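Local coordinates for protein importin-95 (Chaetomium thermophilum, PDB 4XRI) that probably carries protein cargo into the nucleus as an importin-beta transport receptor, a flexible HEAT-repeat solenoid expected to bind a small Ran-type GTPase, at residues I15-L20 / E59-A64; Q44-L49 / I68-A73; Q122-I127 / G164-T169; Q155-L160 / N199-F204. The protein carries 2 engineered substitutions. One frame throughout, in Å; residues are numbered along the deposited sequence.

Contact 1 (I15-L20 / E59-A64). With SO4 (sulfate ion), chain C.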
loop_
_atom_site.group_PDB
_atom_site.type_symbol
_atom_site.label_atom_id
_atom_site.label_comp_id
_atom_site.label_asym_id
_atom_site.label_seq_id
_atom_site.Cartn_x
_atom_site.Cartn_y
_atom_site.Cartn_z
ATOM N N ILE A 15 -1.984 -31.519 -25.958
ATOM C CA ILE A 15 -1.134 -30.389 -25.593
ATOM C C ILE A 15 -1.840 -29.499 -24.570
ATOM O O ILE A 15 -1.211 -28.976 -23.649
ATOM C CB ILE A 15 -0.738 -29.530 -26.817
ATOM C CG1 ILE A 15 -0.177 -30.401 -27.941
ATOM C CG2 ILE A 15 0.289 -28.470 -26.421
ATOM C CD1 ILE A 15 0.967 -31.289 -27.520
ATOM N N LEU A 16 -3.147 -29.324 -24.740
ATOM C CA LEU A 16 -3.936 -28.513 -23.819
ATOM C C LEU A 16 -4.125 -29.214 -22.480
ATOM O O LEU A 16 -4.078 -28.578 -21.429
ATOM C CB LEU A 16 -5.299 -28.183 -24.423
ATOM C CG LEU A 16 -5.325 -27.183 -25.580
ATOM C CD1 LEU A 16 -6.734 -27.055 -26.129
ATOM C CD2 LEU A 16 -4.785 -25.829 -25.149
ATOM N N GLU A 17 -4.352 -30.522 -22.526
ATOM C CA GLU A 17 -4.498 -31.309 -21.309
ATOM C C GLU A 17 -3.201 -31.262 -20.512
ATOM O O GLU A 17 -3.213 -31.096 -19.293
ATOM C CB GLU A 17 -4.878 -32.755 -21.635
ATOM C CG GLU A 17 -5.259 -33.580 -20.417
ATOM C CD GLU A 17 -6.518 -33.071 -19.739
ATOM O OE1 GLU A 17 -7.606 -33.186 -20.341
ATOM O OE2 GLU A 17 -6.418 -32.554 -18.606
ATOM N N ASN A 18 -2.081 -31.402 -21.215
ATOM C CA ASN A 18 -0.767 -31.270 -20.600
ATOM C C ASN A 18 -0.516 -29.844 -20.128
ATOM O O ASN A 18 0.225 -29.616 -19.173
ATOM C CB ASN A 18 0.330 -31.693 -21.577
ATOM C CG ASN A 18 0.308 -33.178 -21.870
ATOM O OD1 ASN A 18 -0.085 -33.984 -21.027
ATOM N ND2 ASN A 18 0.736 -33.549 -23.071
ATOM N N SER A 19 -1.141 -28.884 -20.804
ATOM C CA SER A 19 -1.021 -27.482 -20.422
ATOM C C SER A 19 -1.663 -27.226 -19.062
ATOM O O SER A 19 -1.329 -26.257 -18.381
ATOM C CB SER A 19 -1.650 -26.576 -21.483
ATOM O OG SER A 19 -1.544 -25.211 -21.116
ATOM N N LEU A 20 -2.579 -28.104 -18.669
ATOM C CA LEU A 20 -3.252 -27.991 -17.380
ATOM C C LEU A 20 -2.709 -29.007 -16.382
ATOM O O LEU A 20 -3.213 -29.121 -15.263
ATOM C CB LEU A 20 -4.762 -28.183 -17.538
ATOM C CG LEU A 20 -5.529 -27.144 -18.355
ATOM C CD1 LEU A 20 -7.025 -27.268 -18.096
ATOM C CD2 LEU A 20 -5.041 -25.737 -18.046
ATOM N N GLU A 59 -14.365 -31.983 -24.315
ATOM C CA GLU A 59 -14.734 -31.665 -22.940
ATOM C C GLU A 59 -14.652 -30.164 -22.704
ATOM O O GLU A 59 -13.871 -29.470 -23.353
ATOM C CB GLU A 59 -13.837 -32.406 -21.945
ATOM C CG GLU A 59 -13.892 -33.921 -22.048
ATOM C CD GLU A 59 -13.196 -34.603 -20.887
ATOM O OE1 GLU A 59 -13.594 -34.361 -19.728
ATOM O OE2 GLU A 59 -12.245 -35.377 -21.131
ATOM N N GLY A 60 -15.458 -29.672 -21.771
ATOM C CA GLY A 60 -15.532 -28.251 -21.489
ATOM C C GLY A 60 -14.218 -27.620 -21.075
ATOM O O GLY A 60 -13.896 -26.510 -21.507
ATOM N N HIS A 61 -13.455 -28.320 -20.240
ATOM C CA HIS A 61 -12.211 -27.764 -19.720
ATOM C C HIS A 61 -11.142 -27.666 -20.807
ATOM O O HIS A 61 -10.298 -26.770 -20.774
ATOM C CB HIS A 61 -11.700 -28.595 -18.538
ATOM C CG HIS A 61 -11.265 -29.980 -18.904
ATOM N ND1 HIS A 61 -12.140 -31.043 -18.973
ATOM C CD2 HIS A 61 -10.043 -30.479 -19.206
ATOM C CE1 HIS A 61 -11.477 -32.135 -19.310
ATOM N NE2 HIS A 61 -10.203 -31.821 -19.457
ATOM N N ILE A 62 -11.189 -28.576 -21.774
ATOM C CA ILE A 62 -10.288 -28.503 -22.920
ATOM C C ILE A 62 -10.633 -27.294 -23.782
ATOM O O ILE A 62 -9.753 -26.527 -24.180
ATOM C CB ILE A 62 -10.349 -29.778 -23.783
ATOM C CG1 ILE A 62 -9.870 -30.987 -22.979
ATOM C CG2 ILE A 62 -9.501 -29.612 -25.040
ATOM C CD1 ILE A 62 -8.462 -30.840 -22.447
ATOM N N ARG A 63 -11.923 -27.133 -24.062
ATOM C CA ARG A 63 -12.407 -26.027 -24.878
ATOM C C ARG A 63 -12.106 -24.683 -24.228
ATOM O O ARG A 63 -11.709 -23.734 -24.904
ATOM C CB ARG A 63 -13.910 -26.167 -25.122
ATOM C CG ARG A 63 -14.298 -27.458 -25.811
ATOM C CD ARG A 63 -15.802 -27.595 -25.917
ATOM N NE ARG A 63 -16.382 -26.611 -26.825
ATOM C CZ ARG A 63 -17.682 -26.503 -27.073
ATOM N NH1 ARG A 63 -18.540 -27.316 -26.470
ATOM N NH2 ARG A 63 -18.126 -25.576 -27.913
ATOM N N ALA A 64 -12.305 -24.609 -22.915
ATOM C CA ALA A 64 -11.999 -23.400 -22.162
ATOM C C ALA A 64 -10.516 -23.080 -22.271
ATOM O O ALA A 64 -10.136 -21.939 -22.527
ATOM C CB ALA A 64 -12.409 -23.558 -20.702
HETATM S S SO4 C . -15.236 -30.710 -17.614
HETATM O O1 SO4 C . -14.265 -30.860 -16.535
HETATM O O2 SO4 C . -14.560 -30.888 -18.896
HETATM O O3 SO4 C . -16.280 -31.720 -17.475
HETATM O O4 SO4 C . -15.837 -29.382 -17.549
#

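Contact 2 (Q44-L49 / I68-A73)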
loop_
_atom_site.group_PDB
_atom_site.type_symbol
_atom_site.label_atom_id
_atom_site.label_comp_id
_atom_site.label_asym_id
_atom_site.label_seq_id
_atom_site.Cartn_x
_atom_site.Cartn_y
_atom_site.Cartn_z
ATOM N N GLN A 44 -2.186 -20.096 -38.051
ATOM C CA GLN A 44 -2.583 -21.490 -37.901
ATOM C C GLN A 44 -2.794 -21.827 -36.430
ATOM O O GLN A 44 -3.650 -22.644 -36.083
ATOM C CB GLN A 44 -1.533 -22.418 -38.515
ATOM C CG GLN A 44 -2.107 -23.700 -39.094
ATOM C CD GLN A 44 -3.047 -23.443 -40.259
ATOM O OE1 GLN A 44 -2.977 -22.401 -40.913
ATOM N NE2 GLN A 44 -3.937 -24.393 -40.521
ATOM N N TYR A 45 -2.003 -21.187 -35.575
ATOM C CA TYR A 45 -2.149 -21.306 -34.128
ATOM C C TYR A 45 -3.529 -20.814 -33.701
ATOM O O TYR A 45 -4.211 -21.457 -32.904
ATOM C CB TYR A 45 -1.043 -20.518 -33.420
ATOM C CG TYR A 45 -1.102 -20.524 -31.906
ATOM C CD1 TYR A 45 -0.909 -21.696 -31.185
ATOM C CD2 TYR A 45 -1.313 -19.347 -31.197
ATOM C CE1 TYR A 45 -0.949 -21.700 -29.800
ATOM C CE2 TYR A 45 -1.353 -19.340 -29.814
ATOM C CZ TYR A 45 -1.167 -20.518 -29.121
ATOM O OH TYR A 45 -1.207 -20.515 -27.746
ATOM N N LEU A 46 -3.937 -19.675 -34.255
ATOM C CA LEU A 46 -5.243 -19.096 -33.959
ATOM C C LEU A 46 -6.375 -20.004 -34.422
ATOM O O LEU A 46 -7.319 -20.261 -33.675
ATOM C CB LEU A 46 -5.387 -17.720 -34.614
ATOM C CG LEU A 46 -4.418 -16.630 -34.157
ATOM C CD1 LEU A 46 -4.855 -15.272 -34.690
ATOM C CD2 LEU A 46 -4.302 -16.610 -32.643
ATOM N N LEU A 47 -6.272 -20.483 -35.658
ATOM C CA LEU A 47 -7.278 -21.370 -36.233
ATOM C C LEU A 47 -7.445 -22.644 -35.421
ATOM O O LEU A 47 -8.563 -23.037 -35.087
ATOM C CB LEU A 47 -6.913 -21.727 -37.673
ATOM C CG LEU A 47 -7.248 -20.666 -38.719
ATOM C CD1 LEU A 47 -6.735 -21.080 -40.086
ATOM C CD2 LEU A 47 -8.746 -20.452 -38.749
ATOM N N THR A 48 -6.322 -23.286 -35.118
ATOM C CA THR A 48 -6.320 -24.517 -34.337
ATOM C C THR A 48 -7.038 -24.335 -33.005
ATOM O O THR A 48 -7.874 -25.152 -32.614
ATOM C CB THR A 48 -4.883 -25.007 -34.064
ATOM O OG1 THR A 48 -4.198 -25.200 -35.308
ATOM C CG2 THR A 48 -4.906 -26.318 -33.290
ATOM N N LEU A 49 -6.713 -23.244 -32.322
ATOM C CA LEU A 49 -7.262 -22.967 -31.001
ATOM C C LEU A 49 -8.755 -22.653 -31.032
ATOM O O LEU A 49 -9.513 -23.144 -30.195
ATOM C CB LEU A 49 -6.507 -21.810 -30.346
ATOM C CG LEU A 49 -5.116 -22.144 -29.816
ATOM C CD1 LEU A 49 -4.499 -20.913 -29.178
ATOM C CD2 LEU A 49 -5.194 -23.288 -28.819
ATOM N N ILE A 68 -8.884 -19.735 -23.756
ATOM C CA ILE A 68 -8.008 -18.888 -22.957
ATOM C C ILE A 68 -6.686 -18.656 -23.673
ATOM O O ILE A 68 -6.191 -17.530 -23.738
ATOM C CB ILE A 68 -7.727 -19.497 -21.567
ATOM C CG1 ILE A 68 -9.028 -19.649 -20.784
ATOM C CG2 ILE A 68 -6.747 -18.630 -20.795
ATOM C CD1 ILE A 68 -9.864 -18.397 -20.753
ATOM N N ALA A 69 -6.125 -19.733 -24.216
ATOM C CA ALA A 69 -4.880 -19.659 -24.972
ATOM C C ALA A 69 -5.034 -18.747 -26.180
ATOM O O ALA A 69 -4.142 -17.961 -26.498
ATOM C CB ALA A 69 -4.440 -21.050 -25.409
ATOM N N LEU A 70 -6.179 -18.860 -26.846
ATOM C CA LEU A 70 -6.503 -18.022 -27.995
ATOM C C LEU A 70 -6.578 -16.554 -27.597
ATOM O O LEU A 70 -6.014 -15.688 -28.266
ATOM C CB LEU A 70 -7.826 -18.467 -28.620
ATOM C CG LEU A 70 -8.354 -17.647 -29.798
ATOM C CD1 LEU A 70 -7.387 -17.697 -30.967
ATOM C CD2 LEU A 70 -9.731 -18.152 -30.211
ATOM N N LYS A 71 -7.282 -16.287 -26.502
ATOM C CA LYS A 71 -7.385 -14.942 -25.950
ATOM C C LYS A 71 -6.005 -14.365 -25.656
ATOM O O LYS A 71 -5.720 -13.210 -25.978
ATOM C CB LYS A 71 -8.236 -14.953 -24.674
ATOM C CG LYS A 71 -8.419 -13.590 -24.015
ATOM C CD LYS A 71 -7.489 -13.402 -22.819
ATOM C CE LYS A 71 -7.749 -14.432 -21.732
ATOM N NZ LYS A 71 -6.876 -14.205 -20.544
ATOM N N ASN A 72 -5.151 -15.182 -25.048
ATOM C CA ASN A 72 -3.812 -14.752 -24.665
ATOM C C ASN A 72 -2.867 -14.598 -25.848
ATOM O O ASN A 72 -1.756 -14.088 -25.703
ATOM C CB ASN A 72 -3.209 -15.738 -23.665
ATOM C CG ASN A 72 -3.851 -15.650 -22.298
ATOM O OD1 ASN A 72 -4.428 -14.626 -21.936
ATOM N ND2 ASN A 72 -3.747 -16.723 -21.525
ATOM N N ALA A 73 -3.308 -15.041 -27.021
ATOM C CA ALA A 73 -2.471 -14.971 -28.210
ATOM C C ALA A 73 -2.379 -13.545 -28.741
ATOM O O ALA A 73 -1.452 -13.209 -29.477
ATOM C CB ALA A 73 -2.998 -15.901 -29.288
#

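Contact 3 (Q122-I127 / G164-T169)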
loop_
_atom_site.group_PDB
_atom_site.type_symbol
_atom_site.label_atom_id
_atom_site.label_comp_id
_atom_site.label_asym_id
_atom_site.label_seq_id
_atom_site.Cartn_x
_atom_site.Cartn_y
_atom_site.Cartn_z
ATOM N N GLN A 122 -14.668 -14.336 -23.600
ATOM C CA GLN A 122 -13.356 -13.737 -23.367
ATOM C C GLN A 122 -12.653 -13.427 -24.684
ATOM O O GLN A 122 -12.089 -12.347 -24.858
ATOM C CB GLN A 122 -12.479 -14.659 -22.516
ATOM C CG GLN A 122 -12.903 -14.760 -21.065
ATOM C CD GLN A 122 -11.841 -15.413 -20.198
ATOM O OE1 GLN A 122 -10.701 -14.950 -20.138
ATOM N NE2 GLN A 122 -12.206 -16.506 -19.537
ATOM N N VAL A 123 -12.698 -14.382 -25.606
ATOM C CA VAL A 123 -12.085 -14.219 -26.917
ATOM C C VAL A 123 -12.676 -13.023 -27.653
ATOM O O VAL A 123 -11.949 -12.178 -28.179
ATOM C CB VAL A 123 -12.263 -15.484 -27.784
ATOM C CG1 VAL A 123 -11.777 -15.228 -29.200
ATOM C CG2 VAL A 123 -11.530 -16.660 -27.162
ATOM N N ILE A 124 -14.003 -12.959 -27.674
ATOM C CA ILE A 124 -14.725 -11.895 -28.362
ATOM C C ILE A 124 -14.387 -10.514 -27.797
ATOM O O ILE A 124 -14.205 -9.554 -28.549
ATOM C CB ILE A 124 -16.244 -12.137 -28.285
ATOM C CG1 ILE A 124 -16.631 -13.260 -29.248
ATOM C CG2 ILE A 124 -17.020 -10.865 -28.603
ATOM C CD1 ILE A 124 -18.044 -13.742 -29.090
ATOM N N ALA A 125 -14.290 -10.429 -26.474
ATOM C CA ALA A 125 -13.941 -9.182 -25.801
ATOM C C ALA A 125 -12.545 -8.719 -26.201
ATOM O O ALA A 125 -12.317 -7.531 -26.440
ATOM C CB ALA A 125 -14.027 -9.354 -24.293
ATOM N N ALA A 126 -11.620 -9.671 -26.274
ATOM C CA ALA A 126 -10.235 -9.389 -26.637
ATOM C C ALA A 126 -10.134 -8.868 -28.068
ATOM O O ALA A 126 -9.398 -7.918 -28.345
ATOM C CB ALA A 126 -9.382 -10.630 -26.469
ATOM N N ILE A 127 -10.876 -9.496 -28.975
ATOM C CA ILE A 127 -10.897 -9.072 -30.369
ATOM C C ILE A 127 -11.559 -7.703 -30.501
ATOM O O ILE A 127 -11.076 -6.833 -31.230
ATOM C CB ILE A 127 -11.640 -10.084 -31.257
ATOM C CG1 ILE A 127 -10.916 -11.431 -31.255
ATOM C CG2 ILE A 127 -11.775 -9.555 -32.676
ATOM C CD1 ILE A 127 -11.590 -12.485 -32.106
ATOM N N GLY A 164 -20.688 -7.547 -21.072
ATOM C CA GLY A 164 -20.124 -7.061 -19.826
ATOM C C GLY A 164 -18.617 -6.909 -19.894
ATOM O O GLY A 164 -18.064 -5.916 -19.422
ATOM N N PHE A 165 -17.955 -7.901 -20.485
ATOM C CA PHE A 165 -16.504 -7.882 -20.663
ATOM C C PHE A 165 -16.061 -6.681 -21.485
ATOM O O PHE A 165 -15.073 -6.019 -21.163
ATOM C CB PHE A 165 -16.022 -9.170 -21.340
ATOM C CG PHE A 165 -16.069 -10.383 -20.456
ATOM C CD1 PHE A 165 -16.351 -10.266 -19.106
ATOM C CD2 PHE A 165 -15.814 -11.641 -20.975
ATOM C CE1 PHE A 165 -16.388 -11.379 -18.293
ATOM C CE2 PHE A 165 -15.844 -12.759 -20.166
ATOM C CZ PHE A 165 -16.131 -12.628 -18.822
ATOM N N ILE A 166 -16.804 -6.411 -22.551
ATOM C CA ILE A 166 -16.500 -5.311 -23.454
ATOM C C ILE A 166 -16.754 -3.957 -22.791
ATOM O O ILE A 166 -15.936 -3.041 -22.897
ATOM C CB ILE A 166 -17.329 -5.424 -24.748
ATOM C CG1 ILE A 166 -16.850 -6.621 -25.572
ATOM C CG2 ILE A 166 -17.233 -4.148 -25.566
ATOM C CD1 ILE A 166 -17.737 -6.952 -26.754
ATOM N N CYS A 167 -17.876 -3.841 -22.087
ATOM C CA CYS A 167 -18.259 -2.576 -21.465
ATOM C C CYS A 167 -17.411 -2.223 -20.244
ATOM O O CYS A 167 -17.271 -1.051 -19.905
ATOM C CB CYS A 167 -19.738 -2.607 -21.071
ATOM S SG CYS A 167 -20.877 -2.399 -22.460
ATOM N N GLU A 168 -16.845 -3.229 -19.583
ATOM C CA GLU A 168 -16.058 -2.975 -18.379
ATOM C C GLU A 168 -14.647 -2.518 -18.726
ATOM O O GLU A 168 -13.958 -1.926 -17.894
ATOM C CB GLU A 168 -15.993 -4.220 -17.488
ATOM C CG GLU A 168 -15.021 -5.285 -17.954
ATOM C CD GLU A 168 -14.856 -6.412 -16.945
ATOM O OE1 GLU A 168 -14.373 -7.496 -17.336
ATOM O OE2 GLU A 168 -15.204 -6.212 -15.762
ATOM N N THR A 169 -14.225 -2.801 -19.955
ATOM C CA THR A 169 -12.884 -2.450 -20.405
ATOM C C THR A 169 -12.657 -0.949 -20.324
ATOM O O THR A 169 -13.245 -0.175 -21.077
ATOM C CB THR A 169 -12.624 -2.921 -21.845
ATOM O OG1 THR A 169 -12.765 -4.346 -21.917
ATOM C CG2 THR A 169 -11.219 -2.532 -22.285
HETATM O O HOH W 1 -11.785 -6.380 -23.561
#

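Contact 4 (Q155-L160 / N199-F204). With SO4 (sulfate ion), chain D.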
loop_
_atom_site.group_PDB
_atom_site.type_symbol
_atom_site.label_atom_id
_atom_site.label_comp_id
_atom_site.label_asym_id
_atom_site.label_seq_id
_atom_site.Cartn_x
_atom_site.Cartn_y
_atom_site.Cartn_z
ATOM N N GLN A 155 -26.803 -19.029 -25.149
ATOM C CA GLN A 155 -26.402 -17.942 -26.033
ATOM C C GLN A 155 -26.678 -16.604 -25.358
ATOM O O GLN A 155 -25.902 -15.664 -25.499
ATOM C CB GLN A 155 -27.119 -18.005 -27.385
ATOM C CG GLN A 155 -26.691 -16.867 -28.313
ATOM C CD GLN A 155 -27.222 -16.995 -29.724
ATOM O OE1 GLN A 155 -28.421 -17.174 -29.942
ATOM N NE2 GLN A 155 -26.325 -16.897 -30.698
ATOM N N LYS A 156 -27.787 -16.527 -24.629
ATOM C CA LYS A 156 -28.111 -15.330 -23.861
ATOM C C LYS A 156 -27.069 -15.075 -22.778
ATOM O O LYS A 156 -26.503 -13.986 -22.697
ATOM C CB LYS A 156 -29.498 -15.447 -23.228
ATOM C CG LYS A 156 -30.645 -15.089 -24.149
ATOM C CD LYS A 156 -31.944 -14.973 -23.362
ATOM C CE LYS A 156 -33.070 -14.423 -24.217
ATOM N NZ LYS A 156 -34.256 -14.058 -23.395
ATOM N N GLN A 157 -26.833 -16.091 -21.950
ATOM C CA GLN A 157 -25.845 -16.024 -20.877
ATOM C C GLN A 157 -24.496 -15.512 -21.361
ATOM O O GLN A 157 -23.962 -14.534 -20.832
ATOM C CB GLN A 157 -25.646 -17.403 -20.244
ATOM C CG GLN A 157 -26.818 -17.964 -19.470
ATOM C CD GLN A 157 -26.515 -19.346 -18.918
ATOM O OE1 GLN A 157 -26.961 -20.355 -19.462
ATOM N NE2 GLN A 157 -25.739 -19.398 -17.842
ATOM N N ALA A 158 -23.959 -16.186 -22.374
ATOM C CA ALA A 158 -22.613 -15.923 -22.870
ATOM C C ALA A 158 -22.505 -14.569 -23.561
ATOM O O ALA A 158 -21.473 -13.904 -23.479
ATOM C CB ALA A 158 -22.181 -17.036 -23.819
ATOM N N SER A 159 -23.570 -14.165 -24.243
ATOM C CA SER A 159 -23.576 -12.887 -24.946
ATOM C C SER A 159 -23.679 -11.734 -23.958
ATOM O O SER A 159 -23.066 -10.686 -24.150
ATOM C CB SER A 159 -24.719 -12.826 -25.956
ATOM O OG SER A 159 -24.590 -13.865 -26.907
ATOM N N LEU A 160 -24.463 -11.935 -22.904
ATOM C CA LEU A 160 -24.526 -10.974 -21.811
ATOM C C LEU A 160 -23.153 -10.833 -21.172
ATOM O O LEU A 160 -22.702 -9.730 -20.869
ATOM C CB LEU A 160 -25.560 -11.406 -20.769
ATOM C CG LEU A 160 -27.021 -11.188 -21.155
ATOM C CD1 LEU A 160 -27.939 -11.945 -20.211
ATOM C CD2 LEU A 160 -27.344 -9.701 -21.145
ATOM N N ASN A 199 -35.763 -17.531 -16.931
ATOM C CA ASN A 199 -34.539 -18.295 -16.725
ATOM C C ASN A 199 -33.597 -17.632 -15.722
ATOM O O ASN A 199 -33.140 -16.507 -15.932
ATOM C CB ASN A 199 -33.828 -18.498 -18.064
ATOM C CG ASN A 199 -32.920 -19.706 -18.066
ATOM O OD1 ASN A 199 -31.999 -19.808 -17.255
ATOM N ND2 ASN A 199 -33.182 -20.641 -18.976
ATOM N N ASN A 200 -33.305 -18.342 -14.635
ATOM C CA ASN A 200 -32.453 -17.813 -13.574
ATOM C C ASN A 200 -30.990 -17.686 -13.985
ATOM O O ASN A 200 -30.276 -16.814 -13.493
ATOM C CB ASN A 200 -32.560 -18.685 -12.322
ATOM C CG ASN A 200 -33.848 -18.452 -11.561
ATOM O OD1 ASN A 200 -34.506 -17.426 -11.735
ATOM N ND2 ASN A 200 -34.208 -19.398 -10.703
ATOM N N GLU A 201 -30.550 -18.563 -14.882
ATOM C CA GLU A 201 -29.187 -18.513 -15.396
ATOM C C GLU A 201 -28.978 -17.221 -16.174
ATOM O O GLU A 201 -27.945 -16.567 -16.050
ATOM C CB GLU A 201 -28.896 -19.723 -16.289
ATOM C CG GLU A 201 -29.422 -21.039 -15.752
ATOM C CD GLU A 201 -28.712 -21.486 -14.488
ATOM O OE1 GLU A 201 -27.532 -21.120 -14.308
ATOM O OE2 GLU A 201 -29.334 -22.205 -13.677
ATOM N N VAL A 202 -29.976 -16.871 -16.976
ATOM C CA VAL A 202 -29.959 -15.645 -17.759
ATOM C C VAL A 202 -29.955 -14.420 -16.851
ATOM O O VAL A 202 -29.192 -13.477 -17.066
ATOM C CB VAL A 202 -31.174 -15.581 -18.716
ATOM C CG1 VAL A 202 -31.302 -14.199 -19.336
ATOM C CG2 VAL A 202 -31.058 -16.656 -19.791
ATOM N N ARG A 203 -30.804 -14.452 -15.827
ATOM C CA ARG A 203 -30.896 -13.352 -14.870
ATOM C C ARG A 203 -29.571 -13.096 -14.159
ATOM O O ARG A 203 -29.169 -11.943 -13.986
ATOM C CB ARG A 203 -31.991 -13.624 -13.834
ATOM C CG ARG A 203 -33.405 -13.339 -14.322
ATOM C CD ARG A 203 -34.411 -13.418 -13.181
ATOM N NE ARG A 203 -34.316 -12.275 -12.277
ATOM C CZ ARG A 203 -34.960 -12.182 -11.117
ATOM N NH1 ARG A 203 -35.743 -13.174 -10.713
ATOM N NH2 ARG A 203 -34.818 -11.104 -10.359
ATOM N N PHE A 204 -28.890 -14.166 -13.757
ATOM C CA PHE A 204 -27.605 -14.022 -13.080
ATOM C C PHE A 204 -26.552 -13.431 -14.009
ATOM O O PHE A 204 -25.775 -12.563 -13.613
ATOM C CB PHE A 204 -27.104 -15.361 -12.540
ATOM C CG PHE A 204 -25.732 -15.281 -11.934
ATOM C CD1 PHE A 204 -25.524 -14.562 -10.772
ATOM C CD2 PHE A 204 -24.652 -15.909 -12.532
ATOM C CE1 PHE A 204 -24.269 -14.472 -10.209
ATOM C CE2 PHE A 204 -23.388 -15.822 -11.974
ATOM C CZ PHE A 204 -23.199 -15.103 -10.808
HETATM S S SO4 D . -38.126 -13.752 -8.189
HETATM O O1 SO4 D . -37.298 -14.707 -8.917
HETATM O O2 SO4 D . -37.548 -12.417 -8.306
HETATM O O3 SO4 D . -39.476 -13.749 -8.746
HETATM O O4 SO4 D . -38.185 -14.142 -6.785
HETATM O O HOH W 2 -25.112 -17.441 -15.965
#

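Contact 1 (I15-L20 / E59-A64)
His61 sits between two anions, bonded at NE2 to Glu17 and, by a contact modelled implausibly short, at ND1 to a sulfate ion that probably comes from the crystallisation liquor. NE2 donates to OE1 of Glu17 over 3.1 Å, nearly straight at 161°. The acceptor lies in the imidazole plane and offers its syn lone pair, while the carboxylate plane is turned 56° from the ring. At the other ring nitrogen the length of the sulfate bond is doubtful, but sulfate O2 also accepts from the backbone N of His61, and Lys115 binds the same ion. This polar pair borders an apolar patch between helices of an alpha solenoid, where the end of helix 11-19 meets the start of helix 60-72 almost perpendicularly (91°). Leu16 CD1 lies 3.9 Å from Ile62 CG2, and Ile62 CD1 lies 3.3 Å from Glu17 OE1, off the plane of the carboxylate. A leucine in place of His61 would probably leave the Glu17 carboxylate without its donor and free to turn.

Contact 2 (Q44-L49 / I68-A73)
Helices 42-54 and 60-72 run antiparallel here, their short axes 9.4 Å apart at 152°, and the CA atoms of Leu49 and Leu70 are the nearest CA pair, 5.8 Å apart. No hydrogen bond crosses the pair; the contact is van der Waals packing. Leu49 is buried and points at the other helix, its CB 4.0 Å from CB of Leu70 and its CD1 lying against the backbone between Ala69 and Leu70; the small Ala69 lets that methyl come within 3.8 Å of its CB. One turn back, Leu46 CD2 meets both Leu70 CD1 and Ala73 CB at 3.7 Å, the two leucine side chains crossing at about a right angle. Leu70 can meet Leu46 because its CG stands opposite the backbone N (chi1 177°), which carries CD1 across the gap. Tyr45 flanks the leucines: Ala73 CB touches the ring edge at CE2, while Leu49 CD1 of its own helix rests over one face, off-centre. The Tyr45 hydroxyl oxygen reaches the methyl of Ala69, and Leu34 and Ala37 of helix 24-40 pack on the same tyrosine. This antiparallel pair packed through leucines and alanines is consistent with the helical hairpins of an alpha solenoid, here in the importin-beta N-terminal domain.

Contact 3 (Q122-I127 / G164-T169)
Phe165 CG and Ile166 CG1 both stand beside the backbone N and anti to the carbonyl carbon, and with chi1 of -72° and -69° the benzyl ring and the CG1 branch reach the neighbouring helix on the two sides of Ala125. This is packing of neighbouring helices in the HEAT-repeat solenoid of importin beta, helix 114-131 against helix 153-168, with N-to-C directions 34° apart and axes 8.9 Å from each other. Ala125 suits the closest point: its methyl, with no longer side chain to hold the helices apart, meets Phe165 CB at 3.6 Å and lies at the edge of the phenyl ring. Ile166 CG1 comes within 3.9 Å of Ala125 CA, and this buried isoleucine also packs on Leu140, Met141 and Leu144 of helix 140-150. Gln122 CG approaches the ring obliquely, 3.7 Å from Phe165 CE2, and the amide plane of Gln122 stands nearly perpendicular to the phenyl plane; the amide NE2 is occupied by Gln118. Thr169 closes the far end. Its OG1 bonds to Phe165 O at 2.9 Å in the carbonyl plane, and a water donates to that same OG1 at 2.8 Å and, weakly, to Ala125 O.

Contact 4 (Q155-L160 / N199-F204)
Segments of helices 153-168 and 200-212 lie side by side and almost parallel, 5° apart, with axes 8.7 Å from each other and the CA atoms of Gln157 and Val202 nearest at 5.2 Å. Val202 fills the buried middle. Its CG2 meets Lys156 CB at 4.0 Å, the alkyl part of the lysine serving as apolar cover, and its CG1 lies 4.1 Å from Leu160 CD1, whose side chain crosses it at about a right angle. Branched and compact, the valine can touch both neighbours at once. This is near-parallel, side-by-side packing of neighbouring helices, as expected in a HEAT-repeat solenoid. Toward solvent, Gln157 and Glu201 run alongside each other, pointing the same way. With its chain extended beyond CG (chi2 179°), Gln157 brings NE2 to 3.5 Å from Glu201 CB, where a water accepts from NE2 at 2.8 Å and donates to Glu201 O at 3.0 Å; Gln153 binds the amide's OE1. An alanine in place of Gln157 would probably leave that water with no donor on this helix and uncover the CB of Glu201. Arg203 points away from the interface, its NH1 donating to a sulfate ion, probably from the crystallisation liquor, and its NE to Ala193 O.

From the N terminus, contact 1 brings the start of helix 60-72 back to helix 11-19, closing a loop through helices 24-40 and 42-54. Contact 2 opens within that loop and ends further along helix 60-72, so the two cross and share that helix; their centres lie about 13 Å apart. Contacts 3 and 4 follow in series and also cross, both using helix 153-168: its C-terminal end meets helix 114-131, and its earlier turns meet helix 200-212. None of the four contacts closes a loop across both pairs, yet packing joins them, as Ile68, Leu70 and Lys71 of contact 2 touch Gln122, Val123 and Ala126 of contact 3. Together they tie helices 60-72, 114-131, 153-168 and 200-212 into one run of the solenoid.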